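Local coordinates for protein KLLA0C04147p (PDB 5WVR) that binds cholesterol in its oxysterol-binding domain, the part of a longer ankyrin-repeat protein present here, and probably transfers sterols between membranes, at residues 183-188 / 200-205; 113-118 / 323-328; 275-280 / 316-321. All coordinates share one frame; numbering follows the deposited sequence.

Interaction 1: 183-188 / 200-205; sequences LGLWYL and LYTYKK. With CLR (cholesterol), chain B.
K205 lies across one face of the W186 indole, its ammonium NZ 3.6 Å from the centroid of the six-membered ring and 25° off the ring normal, a cation-pi contact. One carbon back, K205 CE sits 3.8 Å from the centroid of the five-membered ring as a CH-pi contact, so the aliphatic chain covers one half of the indole and the charge the other. The extended chain carries NZ on to the sterol, where K205 NZ donates to cholesterol O1 at 2.8 Å. D79 supplies a salt bridge to the same NZ.

W186 is set by the hairpin. The strand pairing puts W186 CB over the Y203 ring, 4.0 Å from its centroid, in a second CH-pi contact; CG anti to the carbonyl carbon (chi1 -66°) then turns the indole toward K205. The five-membered ring of W186 and the Y203 ring are inclined by 29° but slid apart, and barely overlap. Y203 O lies at the indole edge and accepts W186 N at 2.9 Å, half of an antiparallel hydrogen-bonded pair that L188 and Y201 repeat further on. Nearer K205, a water accepts from K205 N at 2.7 Å and donates to G184 O, while K204 NZ reaches L183 O at 3.2 Å.

On the other side of the hairpin Y187 and T202 run side by side, Y187 CD2 3.7 Å from T202 CG2, and their hydroxyls turn to T408 and H231. L188, Y201 and Y203 instead pack against helix 95-108.

Ring, carboxylate and sterol hydroxyl thus all meet one ammonium of a buried lysine: D79 probably stabilises its charge, the W186 face is likely to restrict its swing, and the N-H pointed at O1 is consistent with recognition of the 3-hydroxyl that sterols share.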
loop_
_atom_site.group_PDB
_atom_site.type_symbol
_atom_site.label_atom_id
_atom_site.label_comp_id
_atom_site.label_asym_id
_atom_site.label_seq_id
_atom_site.Cartn_x
_atom_site.Cartn_y
_atom_site.Cartn_z
ATOM N N LEU A 183 -6.095 -6.654 -8.698
ATOM C CA LEU A 183 -7.362 -7.351 -8.791
ATOM C C LEU A 183 -8.180 -7.299 -7.509
ATOM O O LEU A 183 -9.388 -7.528 -7.563
ATOM C CB LEU A 183 -7.111 -8.812 -9.176
ATOM C CG LEU A 183 -6.298 -8.986 -10.457
ATOM C CD1 LEU A 183 -6.220 -10.442 -10.841
ATOM C CD2 LEU A 183 -6.854 -8.163 -11.597
ATOM N N GLY A 184 -7.564 -6.998 -6.355
ATOM C CA GLY A 184 -8.300 -7.053 -5.106
ATOM C C GLY A 184 -9.111 -5.784 -4.826
ATOM O O GLY A 184 -8.837 -4.702 -5.341
ATOM N N LEU A 185 -10.124 -5.934 -3.982
ATOM C CA LEU A 185 -10.961 -4.825 -3.529
ATOM C C LEU A 185 -10.392 -4.215 -2.248
ATOM O O LEU A 185 -9.851 -4.924 -1.387
ATOM C CB LEU A 185 -12.392 -5.315 -3.273
ATOM C CG LEU A 185 -13.497 -4.287 -3.024
ATOM C CD1 LEU A 185 -13.740 -3.484 -4.268
ATOM C CD2 LEU A 185 -14.774 -4.988 -2.583
ATOM N N TRP A 186 -10.523 -2.894 -2.119
ATOM C CA TRP A 186 -10.003 -2.183 -0.957
ATOM C C TRP A 186 -11.132 -1.530 -0.164
ATOM O O TRP A 186 -12.052 -0.938 -0.732
ATOM C CB TRP A 186 -8.930 -1.165 -1.375
ATOM C CG TRP A 186 -7.740 -1.919 -1.908
ATOM C CD1 TRP A 186 -7.542 -2.313 -3.190
ATOM C CD2 TRP A 186 -6.642 -2.455 -1.147
ATOM N NE1 TRP A 186 -6.366 -3.023 -3.295
ATOM C CE2 TRP A 186 -5.794 -3.125 -2.054
ATOM C CE3 TRP A 186 -6.275 -2.400 0.202
ATOM C CZ2 TRP A 186 -4.612 -3.742 -1.657
ATOM C CZ3 TRP A 186 -5.087 -3.030 0.603
ATOM C CH2 TRP A 186 -4.287 -3.696 -0.324
ATOM N N TYR A 187 -11.053 -1.654 1.156
ATOM C CA TYR A 187 -12.109 -1.231 2.063
ATOM C C TYR A 187 -11.579 -0.129 2.972
ATOM O O TYR A 187 -10.600 -0.328 3.704
ATOM C CB TYR A 187 -12.608 -2.410 2.898
ATOM C CG TYR A 187 -13.293 -3.533 2.150
ATOM C CD1 TYR A 187 -12.559 -4.443 1.383
ATOM C CD2 TYR A 187 -14.674 -3.715 2.251
ATOM C CE1 TYR A 187 -13.187 -5.500 0.709
ATOM C CE2 TYR A 187 -15.313 -4.771 1.599
ATOM C CZ TYR A 187 -14.564 -5.665 0.828
ATOM O OH TYR A 187 -15.191 -6.704 0.161
ATOM N N LEU A 188 -12.242 1.020 2.956
ATOM C CA LEU A 188 -11.836 2.140 3.779
ATOM C C LEU A 188 -13.042 2.585 4.593
ATOM O O LEU A 188 -14.035 3.064 4.033
ATOM C CB LEU A 188 -11.281 3.275 2.920
ATOM C CG LEU A 188 -10.316 4.245 3.586
ATOM C CD1 LEU A 188 -9.511 4.965 2.534
ATOM C CD2 LEU A 188 -11.122 5.250 4.416
ATOM N N LEU A 200 -18.537 2.957 5.080
ATOM C CA LEU A 200 -17.622 2.145 4.275
ATOM C C LEU A 200 -17.479 2.692 2.857
ATOM O O LEU A 200 -18.480 2.961 2.181
ATOM C CB LEU A 200 -18.089 0.690 4.205
ATOM C CG LEU A 200 -17.325 -0.140 3.166
ATOM C CD1 LEU A 200 -15.868 -0.255 3.568
ATOM C CD2 LEU A 200 -17.967 -1.512 2.956
ATOM N N TYR A 201 -16.229 2.847 2.422
ATOM C CA TYR A 201 -15.842 3.126 1.045
ATOM C C TYR A 201 -15.122 1.921 0.457
ATOM O O TYR A 201 -14.294 1.295 1.122
ATOM C CB TYR A 201 -14.902 4.323 0.964
ATOM C CG TYR A 201 -15.444 5.599 1.547
ATOM C CD1 TYR A 201 -15.252 5.914 2.898
ATOM C CD2 TYR A 201 -16.136 6.499 0.749
ATOM C CE1 TYR A 201 -15.736 7.097 3.441
ATOM C CE2 TYR A 201 -16.633 7.683 1.272
ATOM C CZ TYR A 201 -16.431 7.984 2.616
ATOM O OH TYR A 201 -16.935 9.170 3.102
ATOM N N THR A 202 -15.411 1.605 -0.795
ATOM C CA THR A 202 -14.639 0.605 -1.504
ATOM C C THR A 202 -14.208 1.152 -2.859
ATOM O O THR A 202 -14.878 2.018 -3.441
ATOM C CB THR A 202 -15.426 -0.718 -1.674
ATOM O OG1 THR A 202 -16.628 -0.487 -2.406
ATOM C CG2 THR A 202 -15.776 -1.297 -0.325
ATOM N N TYR A 203 -13.065 0.643 -3.338
ATOM C CA TYR A 203 -12.494 0.992 -4.629
ATOM C C TYR A 203 -11.466 -0.067 -4.985
ATOM O O TYR A 203 -11.078 -0.896 -4.154
ATOM C CB TYR A 203 -11.845 2.379 -4.620
ATOM C CG TYR A 203 -10.590 2.450 -3.766
ATOM C CD1 TYR A 203 -10.674 2.618 -2.390
ATOM C CD2 TYR A 203 -9.320 2.335 -4.343
ATOM C CE1 TYR A 203 -9.526 2.662 -1.607
ATOM C CE2 TYR A 203 -8.165 2.384 -3.569
ATOM C CZ TYR A 203 -8.283 2.552 -2.204
ATOM O OH TYR A 203 -7.165 2.611 -1.427
ATOM N N LYS A 204 -11.061 -0.042 -6.247
ATOM C CA LYS A 204 -9.923 -0.801 -6.719
ATOM C C LYS A 204 -8.843 0.166 -7.182
ATOM O O LYS A 204 -9.128 1.297 -7.584
ATOM C CB LYS A 204 -10.287 -1.774 -7.852
ATOM C CG LYS A 204 -11.168 -2.915 -7.390
ATOM C CD LYS A 204 -11.127 -4.080 -8.354
ATOM C CE LYS A 204 -12.082 -5.179 -7.905
ATOM N NZ LYS A 204 -12.077 -6.344 -8.838
ATOM N N LYS A 205 -7.577 -0.275 -7.080
ATOM C CA LYS A 205 -6.442 0.571 -7.383
ATOM C C LYS A 205 -6.273 0.662 -8.895
ATOM O O LYS A 205 -6.726 -0.215 -9.641
ATOM C CB LYS A 205 -5.195 -0.006 -6.706
ATOM C CG LYS A 205 -5.293 0.038 -5.193
ATOM C CD LYS A 205 -4.035 -0.558 -4.537
ATOM C CE LYS A 205 -3.995 -0.179 -3.067
ATOM N NZ LYS A 205 -2.984 -0.979 -2.327
HETATM C C1 CLR B . 1.708 0.555 -6.479
HETATM C C2 CLR B . 0.763 0.952 -5.339
HETATM C C3 CLR B . -0.087 -0.241 -4.898
HETATM C C4 CLR B . 0.830 -1.358 -4.391
HETATM C C5 CLR B . 1.890 -1.699 -5.441
HETATM C C6 CLR B . 2.099 -3.030 -5.787
HETATM C C7 CLR B . 2.994 -3.502 -6.740
HETATM C C8 CLR B . 4.027 -2.452 -7.162
HETATM C C9 CLR B . 3.376 -1.080 -7.384
HETATM C C10 CLR B . 2.683 -0.571 -6.113
HETATM C C11 CLR B . 4.377 -0.070 -7.964
HETATM C C12 CLR B . 5.112 -0.594 -9.206
HETATM C C13 CLR B . 5.804 -1.926 -8.902
HETATM C C14 CLR B . 4.714 -2.901 -8.454
HETATM C C15 CLR B . 5.481 -4.221 -8.395
HETATM C C16 CLR B . 6.194 -4.186 -9.750
HETATM C C17 CLR B . 6.278 -2.703 -10.135
HETATM C C18 CLR B . 6.909 -1.767 -7.849
HETATM C C19 CLR B . 3.714 -0.063 -5.099
HETATM C C20 CLR B . 7.660 -2.325 -10.684
HETATM C C21 CLR B . 7.649 -0.886 -11.201
HETATM C C22 CLR B . 8.059 -3.284 -11.812
HETATM C C23 CLR B . 9.573 -3.478 -11.933
HETATM C C24 CLR B . 9.933 -4.692 -12.796
HETATM C C25 CLR B . 11.445 -4.912 -12.924
HETATM C C26 CLR B . 12.106 -3.795 -13.735
HETATM C C27 CLR B . 11.768 -6.276 -13.536
HETATM O O1 CLR B . -0.974 0.159 -3.850
HETATM O O HOH W 1 -7.166 -2.861 -6.414
#

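Interaction 2: 113-118 / 323-328; sequences TVKRVA and RPEFPF. With CLR (cholesterol), chain B.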
loop_
_atom_site.group_PDB
_atom_site.type_symbol
_atom_site.label_atom_id
_atom_site.label_comp_id
_atom_site.label_asym_id
_atom_site.label_seq_id
_atom_site.Cartn_x
_atom_site.Cartn_y
_atom_site.Cartn_z
ATOM N N THR A 113 6.117 5.774 -6.174
ATOM C CA THR A 113 6.483 4.768 -7.168
ATOM C C THR A 113 7.462 5.294 -8.216
ATOM O O THR A 113 8.147 4.491 -8.861
ATOM C CB THR A 113 5.229 4.195 -7.861
ATOM O OG1 THR A 113 4.634 5.163 -8.736
ATOM C CG2 THR A 113 4.190 3.738 -6.831
ATOM N N VAL A 114 7.571 6.612 -8.375
ATOM C CA VAL A 114 8.472 7.181 -9.375
ATOM C C VAL A 114 9.921 6.831 -9.062
ATOM O O VAL A 114 10.342 6.825 -7.900
ATOM C CB VAL A 114 8.303 8.708 -9.412
ATOM C CG1 VAL A 114 9.156 9.305 -10.519
ATOM C CG2 VAL A 114 6.842 9.076 -9.576
ATOM N N LYS A 115 10.705 6.620 -10.085
ATOM C CA LYS A 115 12.115 6.344 -9.936
ATOM C C LYS A 115 12.512 5.056 -9.278
ATOM O O LYS A 115 13.622 4.844 -9.018
ATOM C CB LYS A 115 12.843 7.502 -9.283
ATOM C CG LYS A 115 12.987 8.685 -10.178
ATOM C CD LYS A 115 13.165 9.922 -9.343
ATOM C CE LYS A 115 14.557 10.008 -8.741
ATOM N NZ LYS A 115 14.624 10.629 -7.396
ATOM N N ARG A 116 11.569 4.202 -9.009
ATOM C CA ARG A 116 11.877 2.877 -8.464
ATOM C C ARG A 116 11.439 1.808 -9.470
ATOM O O ARG A 116 10.467 1.084 -9.267
ATOM C CB ARG A 116 11.223 2.704 -7.114
ATOM C CG ARG A 116 11.895 3.548 -6.022
ATOM C CD ARG A 116 10.924 3.836 -4.952
ATOM N NE ARG A 116 10.724 2.720 -4.042
ATOM C CZ ARG A 116 9.917 2.785 -2.990
ATOM N NH1 ARG A 116 9.229 3.899 -2.742
ATOM N NH2 ARG A 116 9.795 1.748 -2.181
ATOM N N VAL A 117 12.176 1.706 -10.564
ATOM C CA VAL A 117 11.926 0.655 -11.561
ATOM C C VAL A 117 12.736 -0.555 -11.099
ATOM O O VAL A 117 13.860 -0.804 -11.534
ATOM C CB VAL A 117 12.296 1.108 -12.970
ATOM C CG1 VAL A 117 11.817 0.086 -14.023
ATOM C CG2 VAL A 117 11.722 2.509 -13.226
ATOM N N ALA A 118 12.158 -1.311 -10.166
ATOM C CA ALA A 118 12.867 -2.440 -9.585
ATOM C C ALA A 118 11.827 -3.384 -9.019
ATOM O O ALA A 118 10.711 -2.973 -8.707
ATOM C CB ALA A 118 13.853 -2.003 -8.501
ATOM N N ARG A 323 11.984 14.447 -1.056
ATOM C CA ARG A 323 12.559 13.131 -1.278
ATOM C C ARG A 323 14.066 13.277 -1.360
ATOM O O ARG A 323 14.611 13.565 -2.430
ATOM C CB ARG A 323 11.975 12.510 -2.539
ATOM C CG ARG A 323 12.337 11.081 -2.763
ATOM C CD ARG A 323 11.365 10.534 -3.751
ATOM N NE ARG A 323 11.808 9.281 -4.310
ATOM C CZ ARG A 323 11.052 8.525 -5.093
ATOM N NH1 ARG A 323 9.811 8.903 -5.395
ATOM N NH2 ARG A 323 11.531 7.381 -5.552
ATOM N N PRO A 324 14.772 13.092 -0.243
ATOM C CA PRO A 324 16.238 13.052 -0.291
ATOM C C PRO A 324 16.719 11.878 -1.131
ATOM O O PRO A 324 15.983 10.922 -1.381
ATOM C CB PRO A 324 16.645 12.877 1.180
ATOM C CG PRO A 324 15.383 13.124 2.000
ATOM C CD PRO A 324 14.246 12.761 1.095
ATOM N N GLU A 325 17.972 11.955 -1.571
ATOM C CA GLU A 325 18.598 10.818 -2.240
ATOM C C GLU A 325 18.928 9.743 -1.220
ATOM O O GLU A 325 19.600 10.023 -0.220
ATOM C CB GLU A 325 19.854 11.239 -2.996
ATOM C CG GLU A 325 19.534 12.114 -4.184
ATOM C CD GLU A 325 18.896 11.336 -5.340
ATOM O OE1 GLU A 325 18.648 10.115 -5.185
ATOM O OE2 GLU A 325 18.623 11.956 -6.399
ATOM N N PHE A 326 18.431 8.535 -1.459
ATOM C CA PHE A 326 18.759 7.337 -0.705
ATOM C C PHE A 326 19.213 6.264 -1.674
ATOM O O PHE A 326 18.940 6.342 -2.881
ATOM C CB PHE A 326 17.564 6.812 0.104
ATOM C CG PHE A 326 17.203 7.657 1.288
ATOM C CD1 PHE A 326 18.030 7.706 2.406
ATOM C CD2 PHE A 326 16.020 8.381 1.297
ATOM C CE1 PHE A 326 17.693 8.487 3.510
ATOM C CE2 PHE A 326 15.679 9.155 2.387
ATOM C CZ PHE A 326 16.516 9.201 3.499
ATOM N N PRO A 327 19.903 5.240 -1.188
ATOM C CA PRO A 327 20.104 4.052 -2.019
ATOM C C PRO A 327 18.760 3.484 -2.454
ATOM O O PRO A 327 17.776 3.516 -1.709
ATOM C CB PRO A 327 20.854 3.095 -1.094
ATOM C CG PRO A 327 21.575 3.997 -0.162
ATOM C CD PRO A 327 20.644 5.152 0.083
ATOM N N PHE A 328 18.722 2.977 -3.685
ATOM C CA PHE A 328 17.519 2.369 -4.257
ATOM C C PHE A 328 16.389 3.382 -4.413
ATOM O O PHE A 328 15.236 2.994 -4.584
ATOM C CB PHE A 328 17.029 1.168 -3.423
ATOM C CG PHE A 328 18.140 0.238 -2.939
ATOM C CD1 PHE A 328 18.608 -0.778 -3.738
ATOM C CD2 PHE A 328 18.670 0.365 -1.664
ATOM C CE1 PHE A 328 19.599 -1.644 -3.287
ATOM C CE2 PHE A 328 19.666 -0.482 -1.213
ATOM C CZ PHE A 328 20.129 -1.491 -2.020
HETATM C C1 CLR B . 1.708 0.555 -6.479
HETATM C C2 CLR B . 0.763 0.952 -5.339
HETATM C C3 CLR B . -0.087 -0.241 -4.898
HETATM C C4 CLR B . 0.830 -1.358 -4.391
HETATM C C5 CLR B . 1.890 -1.699 -5.441
HETATM C C6 CLR B . 2.099 -3.030 -5.787
HETATM C C7 CLR B . 2.994 -3.502 -6.740
HETATM C C8 CLR B . 4.027 -2.452 -7.162
HETATM C C9 CLR B . 3.376 -1.080 -7.384
HETATM C C10 CLR B . 2.683 -0.571 -6.113
HETATM C C11 CLR B . 4.377 -0.070 -7.964
HETATM C C12 CLR B . 5.112 -0.594 -9.206
HETATM C C13 CLR B . 5.804 -1.926 -8.902
HETATM C C14 CLR B . 4.714 -2.901 -8.454
HETATM C C15 CLR B . 5.481 -4.221 -8.395
HETATM C C16 CLR B . 6.194 -4.186 -9.750
HETATM C C17 CLR B . 6.278 -2.703 -10.135
HETATM C C18 CLR B . 6.909 -1.767 -7.849
HETATM C C19 CLR B . 3.714 -0.063 -5.099
HETATM C C20 CLR B . 7.660 -2.325 -10.684
HETATM C C21 CLR B . 7.649 -0.886 -11.201
HETATM C C22 CLR B . 8.059 -3.284 -11.812
HETATM C C23 CLR B . 9.573 -3.478 -11.933
HETATM C C24 CLR B . 9.933 -4.692 -12.796
HETATM C C25 CLR B . 11.445 -4.912 -12.924
HETATM C C26 CLR B . 12.106 -3.795 -13.735
HETATM C C27 CLR B . 11.768 -6.276 -13.536
HETATM O O1 CLR B . -0.974 0.159 -3.850
#
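V114 and K115 hold the two central positions of a type II beta turn from T113 to R116, closed by a weak R116 N to T113 O bond, and the turn presents V114 O to R323 of the irregular segment 323-328. R323 leaves its backbone with CG anti to N (chi1 -171°) and stays extended to NE, which brings the guanidinium to that carbonyl. R323 NH2 donates to V114 O at 2.7 Å, the oxygen lying 27° out of the guanidinium plane, and R323 NH1 adds a weak bond at 3.3 Å. N329 O is a second acceptor for NH2. The R116 side chain passes beside this group, R116 CD 3.6 Å from R323 NH2, with the two guanidinium planes 89° apart; the R116 head itself is taken by salt bridges to E78 and E68. R116 CG also touches F328 O at 3.7 Å. K115 NZ stands 4.3 Å from E325 OE2, beyond a salt bridge. A leucine in place of R323 would probably leave V114 O and N329 O without the NH2 they share and weaken the tie between the turn and 323-328. Behind the turn, A118 O lies 3.5 Å from cholesterol C23. The turn follows helix 95-108 and leads into strand 119-121, with T113 and V117 against V220 of strand 219-230 and R116 against A334 of helix 332-335.

Interaction 3: 275-280 / 316-321; sequences ESVSAK and NVWHVN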
loop_
_atom_site.group_PDB
_atom_site.type_symbol
_atom_site.label_atom_id
_atom_site.label_comp_id
_atom_site.label_asym_id
_atom_site.label_seq_id
_atom_site.Cartn_x
_atom_site.Cartn_y
_atom_site.Cartn_z
ATOM N N GLU A 275 3.249 15.037 -7.714
ATOM C CA GLU A 275 3.544 16.368 -7.196
ATOM C C GLU A 275 2.489 16.900 -6.233
ATOM O O GLU A 275 2.749 17.020 -5.031
ATOM C CB GLU A 275 3.736 17.344 -8.361
ATOM C CG GLU A 275 3.903 18.811 -7.936
ATOM C CD GLU A 275 5.115 19.084 -7.023
ATOM O OE1 GLU A 275 5.976 18.178 -6.858
ATOM O OE2 GLU A 275 5.205 20.220 -6.471
ATOM N N SER A 276 1.315 17.274 -6.739
ATOM C CA SER A 276 0.306 17.867 -5.866
ATOM C C SER A 276 -1.066 17.739 -6.509
ATOM O O SER A 276 -1.190 17.645 -7.729
ATOM C CB SER A 276 0.604 19.344 -5.558
ATOM O OG SER A 276 0.488 20.128 -6.735
ATOM N N VAL A 277 -2.092 17.720 -5.671
ATOM C CA VAL A 277 -3.470 17.724 -6.142
ATOM C C VAL A 277 -4.203 18.866 -5.453
ATOM O O VAL A 277 -4.013 19.093 -4.252
ATOM C CB VAL A 277 -4.184 16.373 -5.893
ATOM C CG1 VAL A 277 -5.699 16.539 -6.005
ATOM C CG2 VAL A 277 -3.706 15.339 -6.898
ATOM N N SER A 278 -5.025 19.587 -6.224
ATOM C CA SER A 278 -5.891 20.663 -5.756
ATOM C C SER A 278 -7.344 20.327 -6.058
ATOM O O SER A 278 -7.636 19.476 -6.905
ATOM C CB SER A 278 -5.542 21.988 -6.441
ATOM O OG SER A 278 -4.272 22.441 -6.014
ATOM N N ALA A 279 -8.261 21.044 -5.398
ATOM C CA ALA A 279 -9.689 20.760 -5.508
ATOM C C ALA A 279 -10.519 22.049 -5.421
ATOM O O ALA A 279 -10.054 23.108 -4.970
ATOM C CB ALA A 279 -10.135 19.769 -4.428
ATOM N N LYS A 280 -11.779 21.943 -5.836
ATOM C CA LYS A 280 -12.698 23.070 -5.741
ATOM C C LYS A 280 -14.134 22.579 -5.616
ATOM O O LYS A 280 -14.491 21.502 -6.106
ATOM C CB LYS A 280 -12.560 23.996 -6.961
ATOM C CG LYS A 280 -13.207 23.447 -8.222
ATOM C CD LYS A 280 -12.489 23.911 -9.490
ATOM C CE LYS A 280 -12.220 25.395 -9.479
ATOM N NZ LYS A 280 -13.457 26.155 -9.810
ATOM N N ASN A 316 -5.434 23.715 -2.092
ATOM C CA ASN A 316 -4.551 22.552 -2.104
ATOM C C ASN A 316 -5.092 21.479 -1.165
ATOM O O ASN A 316 -5.794 21.770 -0.193
ATOM C CB ASN A 316 -3.130 22.940 -1.696
ATOM C CG ASN A 316 -2.420 23.805 -2.738
ATOM O OD1 ASN A 316 -2.553 23.591 -3.944
ATOM N ND2 ASN A 316 -1.637 24.768 -2.267
ATOM N N VAL A 317 -4.787 20.219 -1.474
ATOM C CA VAL A 317 -5.223 19.123 -0.619
ATOM C C VAL A 317 -4.032 18.223 -0.287
ATOM O O VAL A 317 -3.951 17.664 0.811
ATOM C CB VAL A 317 -6.358 18.325 -1.284
ATOM C CG1 VAL A 317 -6.685 17.083 -0.460
ATOM C CG2 VAL A 317 -7.586 19.187 -1.417
ATOM N N TRP A 318 -3.093 18.085 -1.223
ATOM C CA TRP A 318 -1.985 17.153 -1.059
ATOM C C TRP A 318 -0.780 17.652 -1.838
ATOM O O TRP A 318 -0.909 18.076 -2.990
ATOM C CB TRP A 318 -2.359 15.739 -1.536
ATOM C CG TRP A 318 -1.187 14.796 -1.605
ATOM C CD1 TRP A 318 -0.630 14.096 -0.567
ATOM C CD2 TRP A 318 -0.428 14.456 -2.769
ATOM N NE1 TRP A 318 0.421 13.334 -1.019
ATOM C CE2 TRP A 318 0.572 13.539 -2.364
ATOM C CE3 TRP A 318 -0.499 14.827 -4.114
ATOM C CZ2 TRP A 318 1.498 13.010 -3.250
ATOM C CZ3 TRP A 318 0.420 14.298 -4.996
ATOM C CH2 TRP A 318 1.417 13.398 -4.556
ATOM N N HIS A 319 0.391 17.584 -1.202
ATOM C CA HIS A 319 1.671 17.788 -1.864
ATOM C C HIS A 319 2.614 16.648 -1.483
ATOM O O HIS A 319 2.535 16.104 -0.382
ATOM C CB HIS A 319 2.282 19.149 -1.481
ATOM C CG HIS A 319 3.340 19.619 -2.428
ATOM N ND1 HIS A 319 4.581 19.021 -2.519
ATOM C CD2 HIS A 319 3.340 20.624 -3.337
ATOM C CE1 HIS A 319 5.300 19.639 -3.438
ATOM N NE2 HIS A 319 4.572 20.617 -3.949
ATOM N N VAL A 320 3.515 16.279 -2.398
ATOM C CA VAL A 320 4.440 15.174 -2.122
ATOM C C VAL A 320 5.489 15.620 -1.110
ATOM O O VAL A 320 5.946 16.767 -1.127
ATOM C CB VAL A 320 5.097 14.657 -3.422
ATOM C CG1 VAL A 320 5.996 15.700 -4.073
ATOM C CG2 VAL A 320 5.888 13.369 -3.155
ATOM N N ASN A 321 5.862 14.713 -0.206
ATOM C CA ASN A 321 6.967 14.953 0.711
ATOM C C ASN A 321 8.257 15.179 -0.067
ATOM O O ASN A 321 8.431 14.712 -1.194
ATOM C CB ASN A 321 7.148 13.767 1.662
ATOM C CG ASN A 321 6.038 13.676 2.713
ATOM O OD1 ASN A 321 5.665 14.678 3.316
ATOM N ND2 ASN A 321 5.501 12.473 2.924
#
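E275 and H319 meet with their flat groups almost perpendicular, carboxylate and imidazole planes 81° apart, and E275 OE2 comes to 2.6 Å from H319 NE2. The glutamate gets there by folding back at chi2 (60°), although its CB points away from the facing strand. In the plane of the imidazole, H319 ND1 donates to V320 O at 3.0 Å, which fixes the ring's rotation; E275 O lies 3.6 Å above the H319 ring plane, over its centre. That same E275 O accepts V320 N at 2.8 Å.

W318 goes to the opposite side of the sheet from H319, and its indole reaches back across the neighbouring backbone, W318 CZ3 3.5 Å from E275 C. V277 shares this side, its CG2 4.3 Å from W318 CE3; I104 of helix 95-108 touches both side chains, and Y82 meets the indole edge-to-face. V277 O takes V317 N at 3.1 Å and, weakly, W318 N, so two residues face one: a classic beta bulge. Beyond it, S278 OG makes a weak bond to N316 OD1 at 2.9 Å on the side shared with S276 and H319.

The pairing is therefore two-sided in chemistry: polar side chains (E275 with H319, S278 with N316) meet along one side, while V277 and W318 bury carbon against helix 95-108 on the other.

Both interaction 1 and interaction 2 touch the one cholesterol, though their centres are 27 Å apart and on opposite sides of the chain's centre: K205 grips the hydroxyl end, while 113-118 borders the ring system and the side-chain tail. Together they touch the sterol from its hydroxyl to its tail, consistent with the sterol-enclosing barrel of the OSBP family. Interaction 3 belongs to the same run of antiparallel strands as interaction 1, centres 22 Å apart, but stays off the ligand, the W318 side chain about 12 Å from cholesterol. Segment 316-321 leads almost directly into 323-328, joining interaction 3 to interaction 2, and helix 95-108 packs on both strand pairs.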